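Local coordinates for CCHC-type domain-containing protein (Trypanosoma brucei brucei, PDB 7C45), which binds uridine-rich RNA through two zinc knuckles and an exonuclease domain, and probably trims guide RNA from the 3' end, at residues A[121-127]-A[215-219]; A[160-164]-A[183-187]; A[257-261]-A[271-275]; A[280-284]-A[294-298]. One frame throughout, in Å; residues are numbered along the deposited sequence.

Contact 1. Residues A[121-127]-A[215-219]. With nucleotides of chain B.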
# COMPACT_ATOMS: atom_id res chain seq x y z
N VAL A 121 -9.78 -6.18 5.79
CA VAL A 121 -8.56 -5.68 5.18
C VAL A 121 -8.90 -5.10 3.81
O VAL A 121 -9.76 -5.63 3.10
CB VAL A 121 -7.49 -6.79 5.06
CG1 VAL A 121 -6.23 -6.28 4.35
CG2 VAL A 121 -7.06 -7.32 6.42
N LEU A 122 -8.24 -4.01 3.44
CA LEU A 122 -8.39 -3.42 2.12
C LEU A 122 -7.01 -3.08 1.60
O LEU A 122 -6.30 -2.29 2.23
CB LEU A 122 -9.26 -2.16 2.17
CG LEU A 122 -9.48 -1.47 0.82
CD1 LEU A 122 -10.23 -2.41 -0.08
CD2 LEU A 122 -10.32 -0.21 1.07
N ASP A 123 -6.63 -3.66 0.47
CA ASP A 123 -5.30 -3.49 -0.10
C ASP A 123 -5.39 -2.43 -1.19
O ASP A 123 -6.01 -2.65 -2.23
CB ASP A 123 -4.78 -4.82 -0.64
CG ASP A 123 -3.36 -4.73 -1.17
OD1 ASP A 123 -2.90 -3.67 -1.61
OD2 ASP A 123 -2.69 -5.79 -1.16
N LEU A 124 -4.81 -1.26 -0.94
CA LEU A 124 -5.00 -0.15 -1.87
C LEU A 124 -4.22 -0.35 -3.16
O LEU A 124 -4.60 0.19 -4.21
CB LEU A 124 -4.61 1.16 -1.21
CG LEU A 124 -5.51 1.60 -0.05
CD1 LEU A 124 -5.10 3.00 0.40
CD2 LEU A 124 -7.01 1.54 -0.40
N GLN A 125 -3.12 -1.10 -3.13
CA GLN A 125 -2.45 -1.44 -4.38
C GLN A 125 -3.38 -2.26 -5.26
O GLN A 125 -3.52 -1.99 -6.46
CB GLN A 125 -1.16 -2.22 -4.13
CG GLN A 125 -0.33 -2.44 -5.38
CD GLN A 125 0.83 -3.39 -5.15
OE1 GLN A 125 0.63 -4.52 -4.73
NE2 GLN A 125 2.05 -2.92 -5.39
N VAL A 126 -4.02 -3.27 -4.67
CA VAL A 126 -5.02 -4.08 -5.38
C VAL A 126 -6.16 -3.19 -5.89
O VAL A 126 -6.63 -3.36 -7.03
CB VAL A 126 -5.53 -5.22 -4.49
CG1 VAL A 126 -6.64 -5.98 -5.16
CG2 VAL A 126 -4.38 -6.18 -4.16
N PHE A 127 -6.63 -2.26 -5.05
CA PHE A 127 -7.66 -1.30 -5.48
C PHE A 127 -7.24 -0.60 -6.77
O PHE A 127 -7.99 -0.56 -7.75
CB PHE A 127 -7.93 -0.28 -4.36
CG PHE A 127 -9.37 0.23 -4.31
CD1 PHE A 127 -10.04 0.58 -5.46
CD2 PHE A 127 -10.03 0.33 -3.10
CE1 PHE A 127 -11.36 1.06 -5.42
CE2 PHE A 127 -11.36 0.78 -3.03
CZ PHE A 127 -12.02 1.15 -4.20
N VAL A 215 -13.37 -4.86 -3.76
CA VAL A 215 -11.95 -4.91 -3.46
C VAL A 215 -11.71 -5.47 -2.06
O VAL A 215 -10.71 -6.14 -1.81
CB VAL A 215 -11.31 -3.53 -3.63
CG1 VAL A 215 -9.81 -3.61 -3.42
CG2 VAL A 215 -11.60 -2.98 -5.03
N GLU A 216 -12.64 -5.23 -1.14
CA GLU A 216 -12.52 -5.83 0.19
C GLU A 216 -12.56 -7.35 0.08
O GLU A 216 -11.76 -8.05 0.72
CB GLU A 216 -13.63 -5.34 1.12
CG GLU A 216 -13.42 -3.94 1.69
CD GLU A 216 -14.59 -3.50 2.60
OE1 GLU A 216 -15.72 -3.94 2.36
OE2 GLU A 216 -14.35 -2.76 3.56
N ARG A 217 -13.48 -7.87 -0.74
CA ARG A 217 -13.59 -9.32 -0.92
C ARG A 217 -12.35 -9.87 -1.61
O ARG A 217 -11.83 -10.93 -1.22
CB ARG A 217 -14.86 -9.65 -1.70
CG ARG A 217 -16.15 -9.33 -0.95
CD ARG A 217 -16.23 -10.09 0.36
NE ARG A 217 -15.61 -9.34 1.46
CZ ARG A 217 -14.95 -9.89 2.48
NH1 ARG A 217 -14.43 -9.12 3.42
NH2 ARG A 217 -14.79 -11.21 2.55
N LEU A 218 -11.85 -9.15 -2.59
CA LEU A 218 -10.64 -9.60 -3.27
C LEU A 218 -9.45 -9.58 -2.31
O LEU A 218 -8.66 -10.53 -2.26
CB LEU A 218 -10.38 -8.72 -4.50
CG LEU A 218 -9.08 -8.93 -5.28
CD1 LEU A 218 -8.90 -10.39 -5.74
CD2 LEU A 218 -9.06 -7.98 -6.48
N THR A 219 -9.34 -8.52 -1.51
CA THR A 219 -8.30 -8.51 -0.49
C THR A 219 -8.47 -9.66 0.50
O THR A 219 -7.47 -10.25 0.94
CB THR A 219 -8.29 -7.17 0.24
OG1 THR A 219 -8.19 -6.09 -0.71
CG2 THR A 219 -7.12 -7.10 1.18
P U B 8 8.11 -2.75 -9.22
OP1 U B 8 9.09 -3.77 -9.62
OP2 U B 8 7.35 -2.04 -10.28
O5' U B 8 7.15 -3.44 -8.16
C5' U B 8 5.79 -3.07 -8.05
C4' U B 8 5.14 -3.82 -6.93
O4' U B 8 5.23 -5.24 -7.18
C3' U B 8 5.75 -3.65 -5.55
O3' U B 8 5.32 -2.46 -4.93
C2' U B 8 5.29 -4.91 -4.83
O2' U B 8 3.93 -4.80 -4.43
C1' U B 8 5.36 -5.94 -5.96
N1 U B 8 6.66 -6.66 -6.02
C2 U B 8 6.83 -7.71 -5.16
O2 U B 8 5.99 -8.03 -4.35
N3 U B 8 8.04 -8.36 -5.29
C4 U B 8 9.03 -8.04 -6.20
O4 U B 8 10.08 -8.69 -6.23
C5 U B 8 8.75 -6.94 -7.07
C6 U B 8 7.58 -6.30 -6.95
O HOH W 1 -11.76 -7.75 3.78
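Val215 of helix 212-226 packs against Leu122 and Phe127, while Thr219, one turn on, meets Asp123, at one edge strand of the sheet of the RNase H-like 3'-5' exonuclease fold, where strand 121-123 runs into helix 124-136. Strand and helix segment axes run nearly perpendicular, at 98°, with a closest approach of 6.8 Å. Val215 stands at a right angle to Phe127 and sets CG2 squarely over the ring centre, 3.9 Å from the Phe127 centroid, a CH-pi contact. Its other methyl, CG1, anti to the backbone N (chi1 -176°), turns to the strand and meets Leu122 CD1 at 3.6 Å. Val126 CG1 and Leu218 CD2 approach to a tight 3.4 Å, and the methyls Val121 CG1 and Thr219 CG2 are equally close. Beyond Leu218 lies helix 245-251.

Asp123 is the N-cap of helix 124-136: its OD1 accepts Val126 N from above the carboxylate plane, while Asp102 N and Cys103 N hold the carboxylate from the neighbouring loop. Two residues on, within the same first turn, Gln125 NE2 donates to the ribose O2' of U8 of chain B at 2.8 Å, touching the RNA. A water donates to both Val121 O and Glu216 O. The hydroxyl of Thr219 bridges the two segments: OG1 accepts from Asp123 N at 3.1 Å and donates to Val215 O at 2.8 Å, reaching that carbonyl from the face opposite Thr219 N.

Contact 2. Residues A[160-164]-A[183-187]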
# COMPACT_ATOMS: atom_id res chain seq x y z
N ASP A 160 16.45 8.57 4.35
CA ASP A 160 15.74 8.21 3.12
C ASP A 160 16.72 7.56 2.14
O ASP A 160 16.44 6.51 1.57
CB ASP A 160 15.09 9.45 2.49
CG ASP A 160 14.00 9.10 1.47
OD1 ASP A 160 12.83 8.96 1.88
OD2 ASP A 160 14.32 8.97 0.27
N SER A 161 17.88 8.20 1.95
CA SER A 161 18.86 7.66 1.02
C SER A 161 19.71 6.58 1.69
O SER A 161 19.72 5.43 1.25
CB SER A 161 19.74 8.78 0.48
OG SER A 161 20.77 8.25 -0.35
N ALA A 162 20.42 6.95 2.77
CA ALA A 162 21.27 6.00 3.47
C ALA A 162 20.52 4.73 3.86
O ALA A 162 21.10 3.65 3.91
CB ALA A 162 21.87 6.65 4.72
N VAL A 163 19.22 4.86 4.14
CA VAL A 163 18.41 3.67 4.40
C VAL A 163 18.28 2.84 3.13
O VAL A 163 18.51 1.63 3.13
CB VAL A 163 17.03 4.06 4.96
CG1 VAL A 163 16.27 2.83 5.42
CG2 VAL A 163 17.20 5.04 6.11
N GLN A 164 17.93 3.50 2.01
CA GLN A 164 17.88 2.80 0.73
C GLN A 164 19.25 2.27 0.33
O GLN A 164 19.35 1.21 -0.29
CB GLN A 164 17.35 3.74 -0.35
CG GLN A 164 15.86 4.05 -0.24
CD GLN A 164 15.01 2.89 -0.71
OE1 GLN A 164 13.91 2.67 -0.20
NE2 GLN A 164 15.51 2.15 -1.69
N HIS A 183 16.37 9.13 10.76
CA HIS A 183 15.99 9.01 9.36
C HIS A 183 15.52 7.60 9.01
O HIS A 183 14.76 7.45 8.05
CB HIS A 183 17.15 9.44 8.45
CG HIS A 183 18.41 8.68 8.65
ND1 HIS A 183 19.28 8.94 9.69
CD2 HIS A 183 18.97 7.67 7.94
CE1 HIS A 183 20.31 8.11 9.61
NE2 HIS A 183 20.15 7.33 8.56
N PHE A 184 15.92 6.58 9.77
CA PHE A 184 15.30 5.27 9.61
C PHE A 184 13.84 5.30 10.08
O PHE A 184 12.96 4.75 9.42
CB PHE A 184 16.08 4.22 10.40
CG PHE A 184 17.32 3.73 9.72
CD1 PHE A 184 18.43 4.54 9.58
CD2 PHE A 184 17.40 2.42 9.27
CE1 PHE A 184 19.57 4.07 8.96
CE2 PHE A 184 18.54 1.95 8.67
CZ PHE A 184 19.63 2.77 8.51
N LEU A 185 13.59 5.93 11.22
CA LEU A 185 12.22 6.02 11.72
C LEU A 185 11.32 6.76 10.75
O LEU A 185 10.19 6.34 10.48
CB LEU A 185 12.23 6.69 13.09
CG LEU A 185 13.01 5.87 14.12
CD1 LEU A 185 13.21 6.64 15.44
CD2 LEU A 185 12.31 4.55 14.38
N GLU A 186 11.80 7.88 10.22
CA GLU A 186 10.99 8.66 9.29
C GLU A 186 10.76 7.88 8.00
O GLU A 186 9.65 7.91 7.44
CB GLU A 186 11.68 10.00 9.00
CG GLU A 186 10.93 10.93 8.03
CD GLU A 186 9.42 11.02 8.28
OE1 GLU A 186 8.65 10.94 7.29
OE2 GLU A 186 9.01 11.14 9.45
N TYR A 187 11.80 7.21 7.53
CA TYR A 187 11.63 6.30 6.40
C TYR A 187 10.53 5.30 6.69
O TYR A 187 9.60 5.15 5.90
CB TYR A 187 12.94 5.59 6.09
CG TYR A 187 12.84 4.71 4.88
CD1 TYR A 187 12.42 3.39 4.99
CD2 TYR A 187 13.16 5.19 3.61
CE1 TYR A 187 12.33 2.57 3.89
CE2 TYR A 187 13.07 4.38 2.50
CZ TYR A 187 12.65 3.07 2.65
OH TYR A 187 12.55 2.25 1.56
O HOH W 2 14.32 9.27 6.23
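Asp160 and Tyr187 bring their CA atoms within 5.6 Å, and Val163 and Phe184 theirs within 6.3 Å, where the first turn of helix 161-168 lies against the beginning of helix 182-202. A water joins the two backbones beside this approach, accepting from Asp160 N and donating to His183 O at 2.6 Å. Asp160 itself is poorly ordered, which makes the details of that end less certain.

Val163 is at the centre of the contact, pointing its two methyls at two different aromatic rings. CG2 sits over the centre of the Phe184 ring, 3.7 Å from its centroid and 12° off the normal. CG1 rests over a face of Tyr187, displaced toward the rim, with 4.0 Å between CG1 and the Tyr187 centroid. The split follows from the torsion: CG1 lies anti to the backbone N (chi1 -171°), leaving CG2 beside that nitrogen, on the side of His183 and Phe184. There CG2 also meets His183 CD2 at 3.7 Å. Gln164 crosses Tyr187 at about a right angle, its CG 3.9 Å from Tyr187 CE2; the position of its amide oxygen is doubtful.

The loop between the two helices adds to the cluster: Trp175 touches both Val163 and Tyr187, and Val174 touches Phe184. This is helix-to-helix packing within the exonuclease domain, and the second helix carries Tyr187 to about 5 Å from a bound calcium ion, beside the metal site of Asp41, Glu43 and Asp191. On another side of helix 182-202, Leu185 and Glu186 pack on strand 16-19, fastening the helix to an outermost strand of the sheet.

Contact 3. Residues A[257-261]-A[271-275]. With ZN (zinc ion), chain C; nucleotides of chain B.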
# COMPACT_ATOMS: atom_id res chain seq x y z
N GLY A 257 -11.40 -2.27 -22.10
CA GLY A 257 -10.52 -1.92 -23.18
C GLY A 257 -10.93 -0.59 -23.80
O GLY A 257 -11.84 0.09 -23.33
N CYS A 258 -10.22 -0.24 -24.87
CA CYS A 258 -10.40 1.07 -25.47
C CYS A 258 -11.70 1.10 -26.26
O CYS A 258 -11.89 0.30 -27.18
CB CYS A 258 -9.21 1.41 -26.37
SG CYS A 258 -9.44 2.95 -27.27
N HIS A 259 -12.60 2.00 -25.89
CA HIS A 259 -13.87 2.08 -26.63
C HIS A 259 -13.68 2.51 -28.08
O HIS A 259 -14.57 2.28 -28.90
CB HIS A 259 -14.81 3.07 -25.95
CG HIS A 259 -15.32 2.60 -24.63
ND1 HIS A 259 -16.20 3.34 -23.87
CD2 HIS A 259 -15.08 1.47 -23.92
CE1 HIS A 259 -16.48 2.69 -22.75
NE2 HIS A 259 -15.81 1.55 -22.77
N PHE A 260 -12.56 3.17 -28.41
CA PHE A 260 -12.41 3.72 -29.75
C PHE A 260 -11.88 2.68 -30.74
O PHE A 260 -12.37 2.58 -31.87
CB PHE A 260 -11.49 4.94 -29.75
CG PHE A 260 -11.39 5.62 -31.10
CD1 PHE A 260 -12.34 6.57 -31.50
CD2 PHE A 260 -10.38 5.30 -31.99
CE1 PHE A 260 -12.24 7.16 -32.72
CE2 PHE A 260 -10.28 5.90 -33.20
CZ PHE A 260 -11.22 6.84 -33.57
N CYS A 261 -10.86 1.92 -30.33
CA CYS A 261 -10.24 0.94 -31.21
C CYS A 261 -10.41 -0.48 -30.73
O CYS A 261 -10.06 -1.40 -31.47
CB CYS A 261 -8.74 1.21 -31.38
SG CYS A 261 -7.73 0.75 -29.93
N CYS A 271 -5.97 6.93 -26.49
CA CYS A 271 -5.83 6.12 -27.70
C CYS A 271 -5.00 6.83 -28.76
O CYS A 271 -5.38 7.90 -29.23
CB CYS A 271 -7.21 5.79 -28.25
SG CYS A 271 -7.16 4.76 -29.71
N PHE A 272 -3.89 6.20 -29.16
CA PHE A 272 -3.07 6.73 -30.24
C PHE A 272 -3.84 6.79 -31.55
O PHE A 272 -3.61 7.67 -32.37
CB PHE A 272 -1.80 5.89 -30.43
CG PHE A 272 -0.88 5.86 -29.24
CD1 PHE A 272 -0.76 6.96 -28.41
CD2 PHE A 272 -0.14 4.72 -28.96
CE1 PHE A 272 0.09 6.91 -27.30
CE2 PHE A 272 0.71 4.67 -27.87
CZ PHE A 272 0.83 5.78 -27.03
N LYS A 273 -4.74 5.83 -31.78
CA LYS A 273 -5.46 5.84 -33.05
C LYS A 273 -6.46 6.98 -33.11
O LYS A 273 -6.54 7.68 -34.12
CB LYS A 273 -6.13 4.48 -33.26
CG LYS A 273 -5.11 3.33 -33.36
CD LYS A 273 -5.75 2.10 -33.94
CE LYS A 273 -4.74 0.99 -34.26
NZ LYS A 273 -5.43 -0.33 -34.31
N LYS A 274 -7.19 7.22 -32.02
CA LYS A 274 -8.14 8.33 -32.02
C LYS A 274 -7.41 9.66 -32.12
O LYS A 274 -7.90 10.60 -32.77
CB LYS A 274 -9.02 8.28 -30.77
CG LYS A 274 -9.96 9.46 -30.60
CD LYS A 274 -10.73 9.36 -29.30
CE LYS A 274 -11.91 10.35 -29.28
NZ LYS A 274 -12.58 10.25 -27.98
N GLN A 275 -6.24 9.76 -31.50
CA GLN A 275 -5.44 10.98 -31.57
C GLN A 275 -4.78 11.13 -32.92
O GLN A 275 -4.49 12.25 -33.33
CB GLN A 275 -4.39 10.98 -30.46
CG GLN A 275 -4.99 10.93 -29.07
CD GLN A 275 -4.00 10.49 -27.98
OE1 GLN A 275 -2.80 10.34 -28.21
NE2 GLN A 275 -4.53 10.27 -26.79
ZN ZN C . -7.57 2.72 -28.64
P U B 4 5.97 1.40 -24.09
OP1 U B 4 7.02 1.02 -23.11
OP2 U B 4 6.16 1.03 -25.52
O5' U B 4 4.53 0.88 -23.62
C5' U B 4 3.32 1.32 -24.25
C4' U B 4 2.69 2.49 -23.54
O4' U B 4 1.75 3.17 -24.42
C3' U B 4 1.92 2.19 -22.26
O3' U B 4 2.10 3.31 -21.40
C2' U B 4 0.46 2.18 -22.75
O2' U B 4 -0.50 2.44 -21.74
C1' U B 4 0.51 3.32 -23.76
N1 U B 4 -0.54 3.37 -24.79
C2 U B 4 -1.36 4.49 -24.85
O2 U B 4 -1.32 5.39 -24.04
N3 U B 4 -2.28 4.52 -25.88
C4 U B 4 -2.42 3.55 -26.84
O4 U B 4 -3.26 3.71 -27.73
C5 U B 4 -1.52 2.44 -26.73
C6 U B 4 -0.63 2.39 -25.75
P U B 3 9.02 7.10 -26.69
OP1 U B 3 10.34 6.44 -26.77
OP2 U B 3 8.29 7.60 -27.87
O5' U B 3 8.04 6.11 -25.93
C5' U B 3 8.43 5.55 -24.69
C4' U B 3 7.26 4.92 -23.99
O4' U B 3 6.30 5.96 -23.66
C3' U B 3 6.50 3.88 -24.80
O3' U B 3 5.88 2.98 -23.90
C2' U B 3 5.40 4.71 -25.42
O2' U B 3 4.28 3.99 -25.85
C1' U B 3 5.06 5.63 -24.25
N1 U B 3 4.32 6.84 -24.66
C2 U B 3 3.04 6.98 -24.16
O2 U B 3 2.52 6.21 -23.37
N3 U B 3 2.38 8.10 -24.59
C4 U B 3 2.85 9.05 -25.47
O4 U B 3 2.11 9.99 -25.74
C5 U B 3 4.17 8.83 -25.96
C6 U B 3 4.84 7.75 -25.55
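Cys258 SG is gripped by the zinc ion at 2.3 Å and by two backbone amides of its own turn. Cys261 N donates to it nearly straight, with Cys261 N to Cys258 SG 3.5 Å, while the bond from Phe260 N is weak. This is the CxxC turn of a CCHC zinc knuckle. Cys261 and Cys271 supply two further thiolates, and His266 NE2 completes the site. Cys271 SG has a second role as N-cap of the short helix 272-275, accepting from Lys274 N at 3.4 Å. Such N-H donors would be expected to temper the negative charge gathered round the metal.

Beside the metal, Phe260 lies on the first turn of the helix. Lys274 sets CB over the centre of the ring, 3.5 Å from the Phe260 centroid, as a CH-pi contact; its chain, CG anti to the backbone N (chi1 175°), then runs extended beyond the ring to a salt bridge with Glu268. Cys271 SG stands obliquely to the same ring in a looser sulfur-aromatic contact. Lys273 lays its CD 4.0 Å from Cys261 CB.

RNA is read from the helix start. Phe272 N donates to O4 of U4 of chain B at 2.9 Å, almost in line at 174°, and the U4 base lies over one face of the Phe272 ring, its N3 above the ring centre, while the U3 base of chain B comes to the ring edge. The knuckle follows helix 245-251 along the chain, the centre of the contact about 31 Å from the centre of the chain, with helix 272-275 its one regular element.

Contact 4. Residues A[280-284]-A[294-298]. With ZN (zinc ion), chain D; nucleotides of chain B.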
# COMPACT_ATOMS: atom_id res chain seq x y z
N LYS A 280 -1.22 16.42 -28.16
CA LYS A 280 -0.09 17.16 -27.65
C LYS A 280 -0.10 17.16 -26.12
O LYS A 280 -1.15 17.03 -25.49
CB LYS A 280 -0.10 18.61 -28.17
CG LYS A 280 -0.36 18.74 -29.67
CD LYS A 280 -0.12 20.16 -30.17
CE LYS A 280 -0.83 21.17 -29.29
NZ LYS A 280 -2.28 20.85 -29.16
N CYS A 281 1.08 17.31 -25.53
CA CYS A 281 1.17 17.46 -24.08
C CYS A 281 0.37 18.68 -23.64
O CYS A 281 0.56 19.77 -24.16
CB CYS A 281 2.63 17.62 -23.65
SG CYS A 281 2.77 17.95 -21.90
N SER A 282 -0.54 18.48 -22.69
CA SER A 282 -1.39 19.60 -22.26
C SER A 282 -0.61 20.66 -21.48
O SER A 282 -1.10 21.79 -21.32
CB SER A 282 -2.56 19.09 -21.45
OG SER A 282 -2.15 18.50 -20.25
N PHE A 283 0.58 20.32 -21.00
CA PHE A 283 1.42 21.30 -20.31
C PHE A 283 2.22 22.13 -21.31
O PHE A 283 1.97 23.32 -21.48
CB PHE A 283 2.33 20.61 -19.29
CG PHE A 283 3.07 21.56 -18.38
CD1 PHE A 283 2.45 22.11 -17.28
CD2 PHE A 283 4.36 21.97 -18.69
CE1 PHE A 283 3.12 22.98 -16.45
CE2 PHE A 283 5.03 22.85 -17.88
CZ PHE A 283 4.41 23.37 -16.76
N CYS A 284 3.20 21.52 -21.97
CA CYS A 284 4.13 22.25 -22.82
C CYS A 284 3.72 22.32 -24.28
O CYS A 284 4.37 23.03 -25.06
CB CYS A 284 5.52 21.63 -22.74
SG CYS A 284 5.61 20.02 -23.58
N CYS A 294 5.53 14.74 -18.69
CA CYS A 294 6.22 15.91 -19.22
C CYS A 294 7.41 16.27 -18.35
O CYS A 294 7.27 16.47 -17.14
CB CYS A 294 5.24 17.09 -19.32
SG CYS A 294 5.99 18.62 -19.87
N PHE A 295 8.59 16.37 -18.98
CA PHE A 295 9.81 16.75 -18.26
C PHE A 295 9.81 18.22 -17.85
O PHE A 295 10.56 18.60 -16.94
CB PHE A 295 11.03 16.44 -19.13
CG PHE A 295 11.15 14.98 -19.52
CD1 PHE A 295 10.64 13.99 -18.71
CD2 PHE A 295 11.78 14.61 -20.70
CE1 PHE A 295 10.78 12.64 -19.05
CE2 PHE A 295 11.91 13.28 -21.06
CZ PHE A 295 11.42 12.29 -20.24
N LYS A 296 8.96 19.04 -18.45
CA LYS A 296 8.87 20.45 -18.07
C LYS A 296 8.02 20.58 -16.82
O LYS A 296 8.36 21.28 -15.91
CB LYS A 296 8.24 21.27 -19.15
CG LYS A 296 8.91 21.17 -20.48
CD LYS A 296 10.39 21.15 -20.33
CE LYS A 296 11.02 22.06 -21.33
NZ LYS A 296 11.82 21.51 -22.40
N LYS A 297 6.89 19.91 -16.84
CA LYS A 297 6.00 19.91 -15.68
C LYS A 297 6.62 19.15 -14.52
O LYS A 297 6.40 19.51 -13.37
CB LYS A 297 4.66 19.28 -16.06
CG LYS A 297 3.57 19.44 -15.03
CD LYS A 297 2.22 18.98 -15.60
CE LYS A 297 1.05 19.32 -14.66
NZ LYS A 297 -0.30 18.90 -15.19
N HIS A 298 7.40 18.11 -14.82
CA HIS A 298 7.93 17.20 -13.80
C HIS A 298 9.42 16.99 -14.07
O HIS A 298 9.82 15.94 -14.58
CB HIS A 298 7.21 15.86 -13.82
CG HIS A 298 5.71 15.96 -13.82
ND1 HIS A 298 4.98 16.16 -12.67
CD2 HIS A 298 4.82 15.84 -14.82
CE1 HIS A 298 3.69 16.18 -12.97
NE2 HIS A 298 3.57 15.98 -14.27
ZN ZN D . 5.14 18.39 -22.04
P U B 2 11.17 13.02 -28.15
OP1 U B 2 11.34 12.28 -29.42
OP2 U B 2 10.21 14.14 -28.07
O5' U B 2 10.77 11.97 -27.04
C5' U B 2 11.61 10.87 -26.72
C4' U B 2 10.92 9.99 -25.71
O4' U B 2 10.86 10.71 -24.44
C3' U B 2 9.48 9.62 -26.07
O3' U B 2 9.19 8.31 -25.63
C2' U B 2 8.64 10.61 -25.26
O2' U B 2 7.36 10.14 -24.90
C1' U B 2 9.51 10.82 -24.02
N1 U B 2 9.34 12.15 -23.43
C2 U B 2 8.68 12.20 -22.22
O2 U B 2 8.31 11.18 -21.68
N3 U B 2 8.51 13.46 -21.69
C4 U B 2 8.92 14.65 -22.27
O4 U B 2 8.70 15.72 -21.68
C5 U B 2 9.58 14.51 -23.53
C6 U B 2 9.75 13.30 -24.06
O5' U B 1 12.23 17.23 -28.38
C5' U B 1 13.36 16.47 -28.78
C4' U B 1 13.87 15.58 -27.67
O4' U B 1 14.41 16.36 -26.59
C3' U B 1 12.86 14.66 -26.99
O3' U B 1 12.64 13.49 -27.74
C2' U B 1 13.53 14.36 -25.64
O2' U B 1 14.41 13.25 -25.78
C1' U B 1 14.38 15.61 -25.40
N1 U B 1 13.97 16.47 -24.26
C2 U B 1 12.66 16.89 -24.06
O2 U B 1 11.73 16.60 -24.79
N3 U B 1 12.50 17.71 -22.97
C4 U B 1 13.47 18.12 -22.08
O4 U B 1 13.17 18.84 -21.13
C5 U B 1 14.78 17.64 -22.34
C6 U B 1 14.97 16.85 -23.39
O HOH W 3 -1.02 19.78 -17.83
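Cys281 opens the second CCHC zinc knuckle, its SG 2.4 Å from the zinc ion and 3.7 Å from Cys294 CB across the site. The same sulfur accepts from Cys284 N in a nearly straight bond and more weakly from Phe283 N, which folds the CxxC turn round it. Next, Ser282 reaches over by water: its OG is 3.0 Å from a water that accepts from Lys297 NZ.

Phe283 carries the largest apolar share. Lys297 CB is centred over a ring face, 3.6 Å from the Phe283 centroid, and the extended lysine continues along the ring until its CD lies 3.6 Å from Phe283 CD1. Lys296 crosses the phenylalanine at about a right angle and brings CB near CE2, and Cys294 SG lies oblique to the ring. Cys284 then gives the zinc its third thiolate after Cys281 and Cys294; its chi1 of 71° turns the sulfur toward the metal, with Cys284 SG 4.0 Å from Cys294 SG. His289 NE2 is the fourth ligand. Cys294 SG accepts from Lys297 N as well, at an angle of 168°.

Two nucleotides of chain B gather at Phe295. Its N donates to O4 of U2 at 2.8 Å, and the U2 base lies over one face of its ring, N3 above the centre; the U1 base meets the ring edge in plane. Lys296, bent along its chain, sends NZ to O4 of U1. Both segments lie in loops after helix 272-275, residues 295-297 curling like a helix turn without forming a regular one, and Phe295 also touches Leu301 and Leu302 at the C-terminal end.

In the fold
From the N terminus, the chain first builds most of the exonuclease sheet and reaches 121-127, where contact 1 opens. Contact 2 is nested inside the long loop that contact 1 closes: it joins helix 161-168 to the start of helix 182-202, and the next helix, 212-226, then returns to strand 121-123. The centres of contacts 1 and 2 are about 28 Å apart. After helix 245-251, contacts 3 and 4 follow in series, each closing a short loop round its own zinc ion. Their nearest atoms are about 6 Å apart, and the RNA strand links them, U1 and U2 at contact 4, U3 and U4 at contact 3, before U8 reaches contact 1.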